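Local coordinates for antigen MTB48 (Mycobacterium smegmatis, PDB 4WJ2), which is the PE and PPE part of EspB, an ESX-1 type VII secretion system protein that is probably involved in DNA conjugation, at least in the recipient strain, at residues L119-M124 with P279-S284; E189-A194 with P283-L288. One frame throughout, in Å; residues are numbered along the deposited sequence.

In the fold
From the N terminus, helix 39-85, part of the PE region, leads into a long loop that holds 119-124. The chain then passes through helices 138-146 and 153-177 to helix 186-229, which carries 189-194, and returns from helix 247-271 into the loop holding 279-288. Interaction 1 closes 154 intervening residues, 111 of them helical; interaction 2 closes 88, of which 68 are helical. In order of sequence the two closures cross instead of nesting, and both end on the same loop, sharing P283 and S284. The centres of interactions 1 and 2 are about 18 Å apart. Together they tie that loop to the one between helices 39-85 and 138-146, and to helix 186-229.

Interaction 1. Residues L119-M124 with P279-S284; sequences LAIPSM and PGKPPS
I121 and K281 form the body of this contact, an apolar meeting of two side chains between irregular segments that stay well apart as backbones. The CA atoms of I121 and K281 are 7.9 Å from each other, and those of L119 and P282 are 9.8 Å apart, so side chains have to bridge the gap; the surface buried is a modest 134 Å².

The principal van der Waals contact lies between the end of I121 and the aliphatic part of K281. I121 directs its CB at the other segment, and its longer branch runs extended (chi2 175°), which carries CD1 to 3.8 Å from CG of K281. In K281, a CG anti to the backbone N (chi1 -154°) and an extended chain beyond it together lead the methylenes past the isoleucine, the two side chains sliding by each other in opposite directions. CE of K281 is accordingly 4.1 Å from I121 CD1 and 4.2 Å from I121 CG1. A second, looser apolar contact adds P282, whose ring carbon CD is 4.2 Å from CD1 of I121; the methyl therefore meets both the lysine stem and the following proline.

The charged end of K281 contributes proximity without a polar bond between the segments. It passes beside the backbone of 119-120, where L119 O lies 4.3 Å from K281 CE and NZ approaches A120 CA.

The contact sits at the surface and joins the loop after helix 39-85 to the loop after helix 247-271. On helix 39-85, I121 touches A61 and L119 touches R64. W201 of helix 186-229 packs against P282, and its NE1 hydrogen-bonds G280 O. P279 touches L55 and M205, so the proline-rich 279-284 meets both helices.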
# COMPACT_ATOMS: atom_id res chain seq x y z
N LEU A 119 2.37 1.11 -16.49
CA LEU A 119 1.43 0.06 -16.11
C LEU A 119 0.12 0.65 -15.58
O LEU A 119 0.11 1.37 -14.58
CB LEU A 119 2.07 -0.84 -15.05
CG LEU A 119 1.36 -2.11 -14.59
CD1 LEU A 119 1.43 -3.20 -15.65
CD2 LEU A 119 1.95 -2.61 -13.30
N ALA A 120 -0.99 0.34 -16.26
CA ALA A 120 -2.31 0.88 -15.92
C ALA A 120 -2.76 0.42 -14.54
O ALA A 120 -2.58 -0.74 -14.18
CB ALA A 120 -3.34 0.49 -16.97
N ILE A 121 -3.34 1.33 -13.77
CA ILE A 121 -3.77 1.00 -12.42
C ILE A 121 -5.24 0.59 -12.42
O ILE A 121 -6.11 1.43 -12.67
CB ILE A 121 -3.54 2.18 -11.44
CG1 ILE A 121 -2.05 2.43 -11.27
CG2 ILE A 121 -4.18 1.92 -10.08
CD1 ILE A 121 -1.75 3.64 -10.43
N PRO A 122 -5.52 -0.70 -12.13
CA PRO A 122 -6.85 -1.30 -12.17
C PRO A 122 -7.91 -0.46 -11.47
O PRO A 122 -7.90 -0.31 -10.24
CB PRO A 122 -6.65 -2.64 -11.45
CG PRO A 122 -5.24 -2.98 -11.74
CD PRO A 122 -4.49 -1.68 -11.72
N SER A 123 -8.81 0.10 -12.26
CA SER A 123 -9.93 0.88 -11.75
C SER A 123 -10.92 -0.02 -11.02
O SER A 123 -11.92 -0.46 -11.59
CB SER A 123 -10.63 1.63 -12.88
OG SER A 123 -11.38 2.74 -12.39
N MET A 124 -10.62 -0.32 -9.76
CA MET A 124 -11.52 -1.12 -8.96
C MET A 124 -12.21 -0.19 -7.95
O MET A 124 -11.57 0.70 -7.37
CB MET A 124 -10.76 -2.28 -8.28
CG MET A 124 -10.18 -3.32 -9.27
SD MET A 124 -11.12 -4.87 -9.37
CE MET A 124 -10.04 -5.96 -10.31
N PRO A 279 -4.12 6.72 -3.18
CA PRO A 279 -2.75 7.04 -3.60
C PRO A 279 -2.71 7.53 -5.04
O PRO A 279 -3.45 7.03 -5.89
CB PRO A 279 -2.03 5.70 -3.47
CG PRO A 279 -3.10 4.71 -3.72
CD PRO A 279 -4.32 5.27 -3.06
N GLY A 280 -1.84 8.50 -5.30
CA GLY A 280 -1.69 9.07 -6.62
C GLY A 280 -0.80 8.24 -7.51
O GLY A 280 0.08 7.53 -7.03
N LYS A 281 -1.03 8.34 -8.81
CA LYS A 281 -0.25 7.61 -9.81
C LYS A 281 1.22 8.02 -9.72
O LYS A 281 1.53 9.17 -9.40
CB LYS A 281 -0.83 7.87 -11.21
CG LYS A 281 -0.57 6.77 -12.23
CD LYS A 281 -1.61 6.70 -13.35
CE LYS A 281 -1.46 5.39 -14.13
NZ LYS A 281 -2.42 5.28 -15.24
N PRO A 282 2.14 7.07 -9.97
CA PRO A 282 3.57 7.41 -9.96
C PRO A 282 3.92 8.25 -11.17
O PRO A 282 3.27 8.11 -12.22
CB PRO A 282 4.25 6.05 -10.03
CG PRO A 282 3.28 5.21 -10.76
CD PRO A 282 1.93 5.65 -10.30
N PRO A 283 4.93 9.10 -11.03
CA PRO A 283 5.40 9.93 -12.14
C PRO A 283 6.07 9.07 -13.22
O PRO A 283 6.55 7.99 -12.90
CB PRO A 283 6.40 10.88 -11.48
CG PRO A 283 6.94 10.07 -10.29
CD PRO A 283 5.74 9.29 -9.80
N SER A 284 6.05 9.52 -14.47
CA SER A 284 6.69 8.78 -15.56
C SER A 284 7.77 9.64 -16.19
O SER A 284 7.79 10.85 -15.99
CB SER A 284 5.67 8.36 -16.61
OG SER A 284 4.68 7.53 -16.02

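Interaction 2. Residues E189-A194 with P283-L288; sequences ETCAEA and PSIGGL
A194 and T190, one turn apart on helix 186-229, face I285 and L288 of an irregular segment running the opposite way, with CA separations of 5.5 Å for A194–I285 and 6.8 Å for T190–L288. Between the two loop contacts the backbone bends through G286, whose phi is positive (66°).

The side chains meet through apolar atoms. The CB of A194 lies against the long branch of I285, 3.6 Å from CG1 and 3.8 Å from CD1; the branch extends to the helix because CG1 is anti to the isoleucine backbone N (chi1 -178°). L288 brings one methyl to two residues: CD2 is 3.5 Å from CG2 of T190, which its side chain crosses at a slant, and 3.9 Å from SG of C191. That sulfur also lies 4.3 Å from I285 CD1, so C191 links the two loop side chains. T190 OG1 is hydrogen-bonded to A186 O of the same helix.

This apolar loop-to-helix contact, within the PPE region of an all-helical fold, lays the loop after helix 247-271 over the early turns of helix 186-229. Helix 39-85 borders it through I73 on C191 and R68 and A72 on I285; loop residue M112 touches L288.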
# COMPACT_ATOMS: atom_id res chain seq x y z
N GLU A 189 20.29 15.15 -16.62
CA GLU A 189 19.41 15.95 -15.77
C GLU A 189 17.95 15.57 -15.94
O GLU A 189 17.11 15.85 -15.07
CB GLU A 189 19.54 17.45 -16.05
CG GLU A 189 20.91 18.08 -15.83
CD GLU A 189 21.37 18.09 -14.40
OE1 GLU A 189 20.55 17.93 -13.47
OE2 GLU A 189 22.59 18.27 -14.20
N THR A 190 17.64 14.96 -17.09
CA THR A 190 16.28 14.55 -17.38
C THR A 190 16.00 13.32 -16.56
O THR A 190 14.92 13.17 -16.00
CB THR A 190 16.06 14.26 -18.89
OG1 THR A 190 15.97 15.47 -19.61
CG2 THR A 190 14.76 13.48 -19.11
N CYS A 191 17.00 12.46 -16.48
CA CYS A 191 16.89 11.26 -15.67
C CYS A 191 16.86 11.62 -14.19
O CYS A 191 16.06 11.10 -13.42
CB CYS A 191 18.05 10.29 -15.95
SG CYS A 191 17.96 9.36 -17.49
N ALA A 192 17.77 12.51 -13.81
CA ALA A 192 17.85 12.97 -12.46
C ALA A 192 16.50 13.47 -11.96
O ALA A 192 16.03 13.04 -10.91
CB ALA A 192 18.85 14.03 -12.36
N GLU A 193 15.88 14.39 -12.69
CA GLU A 193 14.65 14.96 -12.18
C GLU A 193 13.61 13.85 -12.07
O GLU A 193 12.93 13.77 -11.05
CB GLU A 193 14.15 16.12 -13.06
CG GLU A 193 12.76 16.69 -12.69
CD GLU A 193 12.76 17.65 -11.49
OE1 GLU A 193 13.85 18.10 -11.06
OE2 GLU A 193 11.65 17.96 -10.98
N ALA A 194 13.52 12.99 -13.09
CA ALA A 194 12.59 11.86 -13.06
C ALA A 194 12.87 10.92 -11.89
O ALA A 194 11.95 10.53 -11.19
CB ALA A 194 12.65 11.10 -14.33
N PRO A 283 4.93 9.10 -11.03
CA PRO A 283 5.40 9.93 -12.14
C PRO A 283 6.07 9.07 -13.22
O PRO A 283 6.55 7.99 -12.90
CB PRO A 283 6.40 10.88 -11.48
CG PRO A 283 6.94 10.07 -10.29
CD PRO A 283 5.74 9.29 -9.80
N SER A 284 6.05 9.52 -14.47
CA SER A 284 6.69 8.78 -15.56
C SER A 284 7.77 9.64 -16.19
O SER A 284 7.79 10.85 -15.99
CB SER A 284 5.67 8.36 -16.61
OG SER A 284 4.68 7.53 -16.02
N ILE A 285 8.67 9.02 -16.95
CA ILE A 285 9.90 9.70 -17.31
C ILE A 285 9.87 10.31 -18.71
O ILE A 285 10.41 11.40 -18.92
CB ILE A 285 11.12 8.76 -17.18
CG1 ILE A 285 12.40 9.53 -17.52
CG2 ILE A 285 10.94 7.53 -18.02
CD1 ILE A 285 13.67 8.82 -17.17
N GLY A 286 9.23 9.64 -19.66
CA GLY A 286 9.12 10.22 -20.98
C GLY A 286 10.44 10.37 -21.73
O GLY A 286 11.47 9.81 -21.33
N GLY A 287 10.40 11.13 -22.83
CA GLY A 287 11.45 11.13 -23.82
C GLY A 287 12.75 11.75 -23.39
O GLY A 287 12.74 12.82 -22.78
N LEU A 288 13.88 11.10 -23.69
CA LEU A 288 15.21 11.68 -23.43
C LEU A 288 15.74 12.48 -24.60
O LEU A 288 15.47 12.15 -25.77
CB LEU A 288 16.24 10.61 -23.12
CG LEU A 288 16.13 9.79 -21.86
CD1 LEU A 288 17.31 8.87 -21.88
CD2 LEU A 288 16.18 10.70 -20.68